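Insecticidal crystal protein Cry35Ab1 (Bacillus thuringiensis, PDB 4JP0) forms, together with Cry34Ab1, a binary insecticidal toxin active on western corn rootworm, probably by acting on the larval midgut epithelium. Local coordinates at residues A64-V69 with I191-Q196; K94-S99 with N132-L137. All blocks are in the same frame, centred on the assembly; numbering follows the deposited sequence.

Interaction 1 (A64-V69 with I191-Q196)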
loop_
_atom_site.group_PDB
_atom_site.type_symbol
_atom_site.label_atom_id
_atom_site.label_comp_id
_atom_site.label_asym_id
_atom_site.label_seq_id
_atom_site.Cartn_x
_atom_site.Cartn_y
_atom_site.Cartn_z
ATOM N N ALA A 64 -6.614 -16.001 18.141
ATOM C CA ALA A 64 -7.642 -16.984 18.420
ATOM C C ALA A 64 -8.637 -16.944 17.263
ATOM O O ALA A 64 -8.711 -15.936 16.558
ATOM C CB ALA A 64 -8.339 -16.678 19.703
ATOM N N ASN A 65 -9.405 -18.012 17.090
ATOM C CA ASN A 65 -10.390 -18.091 15.991
ATOM C C ASN A 65 -9.801 -17.712 14.645
ATOM O O ASN A 65 -10.467 -17.090 13.835
ATOM C CB ASN A 65 -11.608 -17.184 16.293
ATOM C CG ASN A 65 -12.062 -17.278 17.741
ATOM O OD1 ASN A 65 -11.828 -16.363 18.541
ATOM N ND2 ASN A 65 -12.739 -18.377 18.077
ATOM N N ASN A 66 -8.556 -18.115 14.400
ATOM C CA ASN A 66 -7.892 -17.813 13.127
ATOM C C ASN A 66 -7.828 -16.317 12.812
ATOM O O ASN A 66 -7.792 -15.904 11.626
ATOM C CB ASN A 66 -8.537 -18.627 11.964
ATOM C CG ASN A 66 -7.587 -18.854 10.807
ATOM O OD1 ASN A 66 -6.381 -19.054 10.995
ATOM N ND2 ASN A 66 -8.120 -18.795 9.593
ATOM N N CYS A 67 -7.785 -15.498 13.868
ATOM C CA CYS A 67 -7.697 -14.057 13.713
ATOM C C CYS A 67 -8.861 -13.528 12.881
ATOM O O CYS A 67 -8.686 -12.629 12.089
ATOM C CB CYS A 67 -6.349 -13.632 13.103
ATOM S SG CYS A 67 -4.986 -13.973 14.236
ATOM N N LYS A 68 -10.028 -14.142 13.019
ATOM C CA LYS A 68 -11.242 -13.566 12.448
ATOM C C LYS A 68 -11.588 -12.282 13.254
ATOM O O LYS A 68 -11.025 -12.020 14.329
ATOM C CB LYS A 68 -12.374 -14.568 12.497
ATOM C CG LYS A 68 -12.219 -15.737 11.475
ATOM C CD LYS A 68 -13.331 -16.724 11.695
ATOM C CE LYS A 68 -13.059 -18.062 10.982
ATOM N NZ LYS A 68 -13.160 -17.980 9.516
ATOM N N VAL A 69 -12.500 -11.473 12.729
ATOM C CA VAL A 69 -12.782 -10.177 13.295
ATOM C C VAL A 69 -14.245 -10.004 13.666
ATOM O O VAL A 69 -15.129 -10.699 13.149
ATOM C CB VAL A 69 -12.420 -9.055 12.270
ATOM C CG1 VAL A 69 -10.948 -9.229 11.776
ATOM C CG2 VAL A 69 -13.348 -9.104 11.072
ATOM N N ILE A 191 2.704 -18.450 6.465
ATOM C CA ILE A 191 2.715 -18.351 7.925
ATOM C C ILE A 191 1.287 -18.476 8.399
ATOM O O ILE A 191 0.409 -18.002 7.716
ATOM C CB ILE A 191 3.299 -16.993 8.376
ATOM C CG1 ILE A 191 3.506 -16.965 9.895
ATOM C CG2 ILE A 191 2.417 -15.845 7.965
ATOM C CD1 ILE A 191 4.273 -15.767 10.340
ATOM N N ASP A 192 1.043 -19.092 9.543
ATOM C CA ASP A 192 -0.321 -19.192 10.036
ATOM C C ASP A 192 -0.805 -17.874 10.644
ATOM O O ASP A 192 -0.027 -17.086 11.085
ATOM C CB ASP A 192 -0.516 -20.326 11.033
ATOM C CG ASP A 192 0.097 -20.043 12.339
ATOM O OD1 ASP A 192 1.260 -20.301 12.502
ATOM O OD2 ASP A 192 -0.553 -19.565 13.213
ATOM N N LYS A 193 -2.119 -17.703 10.642
ATOM C CA LYS A 193 -2.664 -16.419 11.014
ATOM C C LYS A 193 -2.339 -16.091 12.469
ATOM O O LYS A 193 -2.051 -14.955 12.796
ATOM C CB LYS A 193 -4.175 -16.399 10.747
ATOM C CG LYS A 193 -4.512 -15.971 9.281
ATOM C CD LYS A 193 -5.952 -16.155 8.932
ATOM C CE LYS A 193 -6.212 -15.681 7.473
ATOM N NZ LYS A 193 -6.144 -14.224 7.432
ATOM N N ASN A 194 -2.408 -17.077 13.349
ATOM C CA ASN A 194 -2.173 -16.789 14.763
ATOM C C ASN A 194 -0.736 -16.397 15.003
ATOM O O ASN A 194 -0.468 -15.466 15.746
ATOM C CB ASN A 194 -2.633 -17.949 15.681
ATOM C CG ASN A 194 -4.153 -18.141 15.653
ATOM O OD1 ASN A 194 -4.884 -17.231 15.269
ATOM N ND2 ASN A 194 -4.633 -19.351 16.004
ATOM N N THR A 195 0.191 -17.067 14.325
ATOM C CA THR A 195 1.585 -16.739 14.479
ATOM C C THR A 195 1.882 -15.383 13.839
ATOM O O THR A 195 2.691 -14.605 14.349
ATOM C CB THR A 195 2.463 -17.800 13.831
ATOM O OG1 THR A 195 2.170 -19.070 14.430
ATOM C CG2 THR A 195 3.919 -17.561 14.206
ATOM N N GLN A 196 1.212 -15.129 12.719
ATOM C CA GLN A 196 1.289 -13.856 12.032
ATOM C C GLN A 196 0.976 -12.641 12.933
ATOM O O GLN A 196 1.754 -11.681 13.034
ATOM C CB GLN A 196 0.321 -13.879 10.836
ATOM C CG GLN A 196 0.453 -12.661 9.945
ATOM C CD GLN A 196 -0.618 -12.580 8.892
ATOM O OE1 GLN A 196 -1.800 -12.689 9.214
ATOM N NE2 GLN A 196 -0.217 -12.384 7.622
HETATM O O HOH W 1 -7.321 -20.350 15.817
HETATM O O HOH W 2 -4.148 -19.746 9.361
HETATM O O HOH W 3 -6.241 -12.486 9.980
#
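N66 and K193 face each other where a loop of the ricin B-type beta-trefoil, running between strands 56-61 and 69-73, meets the first turn of helix 193-199 in the region of the Insecticidal Crystal Toxin P42 family. The lysine's methylenes lie across the asparagine: K193 CD packs 3.3 Å from N66 O, and K193 CB sits 3.5 Å from N66 OD1. N66 CG swings anti to its own backbone N (chi1 -155°), which carries the amide over toward the helix. Beside this pair C67 turns its thiol to the helix, SG coming within 3.4 Å of both K193 O and N194 OD1.

Water completes the polar side of the join at three places. One molecule accepts from N66 N and N194 ND2; a second donates to N66 OD1 and accepts from K193 N, the first amide of the helix; a third donates to C67 O and accepts from K193 NZ, which reaches it through a bend at the last torsion of the chain.

Further out, N65, N66 and C67 all adopt left-handed backbone angles, and the bonds from C67 N to A64 O and from K68 N to N65 O keep the loop tightly coiled. N65 points back into the trefoil, where its amide bonds T21, S61 and Y22. On the helix side D192 is the N-cap: T195 N donates to D192 OD2 at 2.8 Å, approaching from above the carboxylate plane, 48° out of it.

Interaction 2 (K94-S99 with N132-L137)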
loop_
_atom_site.group_PDB
_atom_site.type_symbol
_atom_site.label_atom_id
_atom_site.label_comp_id
_atom_site.label_asym_id
_atom_site.label_seq_id
_atom_site.Cartn_x
_atom_site.Cartn_y
_atom_site.Cartn_z
ATOM N N LYS A 94 -15.833 5.556 20.579
ATOM C CA LYS A 94 -16.064 6.946 20.908
ATOM C C LYS A 94 -15.898 7.163 22.398
ATOM O O LYS A 94 -16.604 6.554 23.175
ATOM C CB LYS A 94 -17.520 7.291 20.535
ATOM C CG LYS A 94 -17.956 6.853 19.121
ATOM C CD LYS A 94 -19.345 7.453 18.699
ATOM C CE LYS A 94 -20.509 6.887 19.563
ATOM N NZ LYS A 94 -21.846 7.606 19.341
ATOM N N ALA A 95 -14.961 8.025 22.786
ATOM C CA ALA A 95 -14.789 8.365 24.196
ATOM C C ALA A 95 -16.079 8.957 24.773
ATOM O O ALA A 95 -16.711 9.834 24.147
ATOM C CB ALA A 95 -13.650 9.358 24.362
ATOM N N ASN A 96 -16.469 8.487 25.957
ATOM C CA ASN A 96 -17.680 8.990 26.619
ATOM C C ASN A 96 -17.398 8.994 28.099
ATOM O O ASN A 96 -17.624 8.005 28.791
ATOM C CB ASN A 96 -18.898 8.111 26.301
ATOM C CG ASN A 96 -20.220 8.770 26.668
ATOM O OD1 ASN A 96 -20.383 9.995 26.533
ATOM N ND2 ASN A 96 -21.179 7.964 27.103
ATOM N N GLY A 97 -16.868 10.111 28.569
ATOM C CA GLY A 97 -16.434 10.214 29.938
ATOM C C GLY A 97 -15.278 9.255 30.145
ATOM O O GLY A 97 -14.305 9.240 29.394
ATOM N N SER A 98 -15.401 8.410 31.154
ATOM C CA SER A 98 -14.311 7.515 31.498
ATOM C C SER A 98 -14.373 6.169 30.765
ATOM O O SER A 98 -13.538 5.290 30.979
ATOM C CB SER A 98 -14.306 7.299 33.019
ATOM O OG SER A 98 -15.642 7.111 33.492
ATOM N N SER A 99 -15.337 5.981 29.894
ATOM C CA SER A 99 -15.446 4.726 29.164
ATOM C C SER A 99 -15.560 4.987 27.662
ATOM O O SER A 99 -15.193 6.009 27.190
ATOM C CB SER A 99 -16.628 3.949 29.682
ATOM O OG SER A 99 -16.470 3.597 31.017
ATOM N N ASN A 132 -25.062 0.157 30.352
ATOM C CA ASN A 132 -24.858 -1.090 29.616
ATOM C C ASN A 132 -24.307 -0.896 28.186
ATOM O O ASN A 132 -23.915 -1.858 27.518
ATOM C CB ASN A 132 -26.143 -1.915 29.605
ATOM C CG ASN A 132 -26.414 -2.565 30.983
ATOM O OD1 ASN A 132 -25.763 -3.548 31.346
ATOM N ND2 ASN A 132 -27.323 -1.986 31.754
ATOM N N GLN A 133 -24.213 0.348 27.762
ATOM C CA GLN A 133 -23.650 0.683 26.472
ATOM C C GLN A 133 -22.268 1.335 26.647
ATOM O O GLN A 133 -21.703 1.869 25.704
ATOM C CB GLN A 133 -24.629 1.620 25.735
ATOM C CG GLN A 133 -25.917 0.851 25.329
ATOM C CD GLN A 133 -26.886 1.710 24.548
ATOM O OE1 GLN A 133 -26.838 2.924 24.649
ATOM N NE2 GLN A 133 -27.727 1.081 23.721
ATOM N N GLN A 134 -21.693 1.236 27.849
ATOM C CA GLN A 134 -20.370 1.810 28.072
ATOM C C GLN A 134 -19.343 0.674 28.297
ATOM O O GLN A 134 -19.626 -0.294 29.002
ATOM C CB GLN A 134 -20.343 2.753 29.272
ATOM C CG GLN A 134 -21.531 3.731 29.403
ATOM C CD GLN A 134 -21.684 4.600 28.188
ATOM O OE1 GLN A 134 -20.713 5.212 27.748
ATOM N NE2 GLN A 134 -22.913 4.681 27.645
ATOM N N TRP A 135 -18.143 0.851 27.753
ATOM C CA TRP A 135 -17.131 -0.201 27.701
ATOM C C TRP A 135 -15.755 0.334 28.053
ATOM O O TRP A 135 -15.414 1.473 27.727
ATOM C CB TRP A 135 -17.082 -0.792 26.269
ATOM C CG TRP A 135 -18.418 -1.340 25.850
ATOM C CD1 TRP A 135 -19.437 -0.659 25.301
ATOM C CD2 TRP A 135 -18.913 -2.654 26.123
ATOM N NE1 TRP A 135 -20.542 -1.466 25.153
ATOM C CE2 TRP A 135 -20.249 -2.706 25.652
ATOM C CE3 TRP A 135 -18.337 -3.816 26.646
ATOM C CZ2 TRP A 135 -21.030 -3.863 25.716
ATOM C CZ3 TRP A 135 -19.105 -4.985 26.702
ATOM C CH2 TRP A 135 -20.451 -4.997 26.239
ATOM N N ASN A 136 -14.959 -0.528 28.689
ATOM C CA ASN A 136 -13.613 -0.196 29.073
ATOM C C ASN A 136 -12.641 -1.028 28.289
ATOM O O ASN A 136 -12.900 -2.195 28.063
ATOM C CB ASN A 136 -13.438 -0.499 30.551
ATOM C CG ASN A 136 -14.313 0.404 31.418
ATOM O OD1 ASN A 136 -14.359 1.632 31.216
ATOM N ND2 ASN A 136 -15.035 -0.193 32.344
ATOM N N LEU A 137 -11.513 -0.409 27.909
ATOM C CA LEU A 137 -10.451 -1.110 27.194
ATOM C C LEU A 137 -9.239 -1.193 28.084
ATOM O O LEU A 137 -8.729 -0.145 28.576
ATOM C CB LEU A 137 -10.133 -0.429 25.855
ATOM C CG LEU A 137 -10.961 -0.986 24.669
ATOM C CD1 LEU A 137 -12.415 -0.634 24.758
ATOM C CD2 LEU A 137 -10.383 -0.481 23.330
HETATM O O HOH W 4 -19.421 6.228 29.572
#
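S99 and N136 come within 5.3 Å of each other at their CA atoms, where the type II' turn N96-S99 of the hairpin formed by strands 91-96 and 99-104 sits against residues 134-136, leading into strand 135-142. Two backbone bonds, N96 N to S99 O and S99 N to N96 O, close the turn, with G97 at its positive-phi corner.

The side chains meet in two places. On one side N96 ND2 donates to Q134 OE1 over 2.9 Å in a nearly straight bond. Q134 OE1 lies almost in the plane of the N96 amide, whereas the donor stands above the Q134 carbonyl plane, 41° out of it and not on a lone pair; the two amide planes are 54° apart. The Q134 chain bends at its second torsion (chi2 -57°), curling its amide round to the hairpin. On the other side S99 OG stands 2.9 Å from N136 OD1, a possible hydrogen bond, although another acceptor competes for the hydroxyl proton. Between these polar pairs S99 CB packs 3.9 Å from Q134 CB and 3.4 Å from W135 O.

Q133-Q134-W135 is the Q-x-W signature of ricin-type beta-trefoils. W135 heads away from the turn, packing on I10, I102 and I121 while its NE1 bonds L110 O; Q133 bonds D125 O and S127 N. The middle residue is the one that faces the hairpin.

A water also bridges N96 O and Q134 OE1, though its approach to the glutamine oxygen is unusually short, and Q134 NE2 donates to N130 O. Bonded at both ends, this amide has its flip defined, and the whole contact is made by neutral groups, which probably makes it little sensitive to pH.

How the interactions relate
From the N terminus, the chain first lays down residues 64-69 in the beta-trefoil, then the hairpin turn 94-99, and soon returns to it at 132-137, so that interaction 2 closes a short loop within the lectin-like domain. Only after strand 174-182 does the chain reach 191-196 and close interaction 1, a much longer loop that encloses the whole of interaction 2; the two do not cross. Their centres are 27 Å apart and their nearest atoms about 14 Å, without touching. Interaction 2 thus ties a hairpin to a strand of the same trefoil, whereas interaction 1 joins that trefoil to the elongated P42-family region.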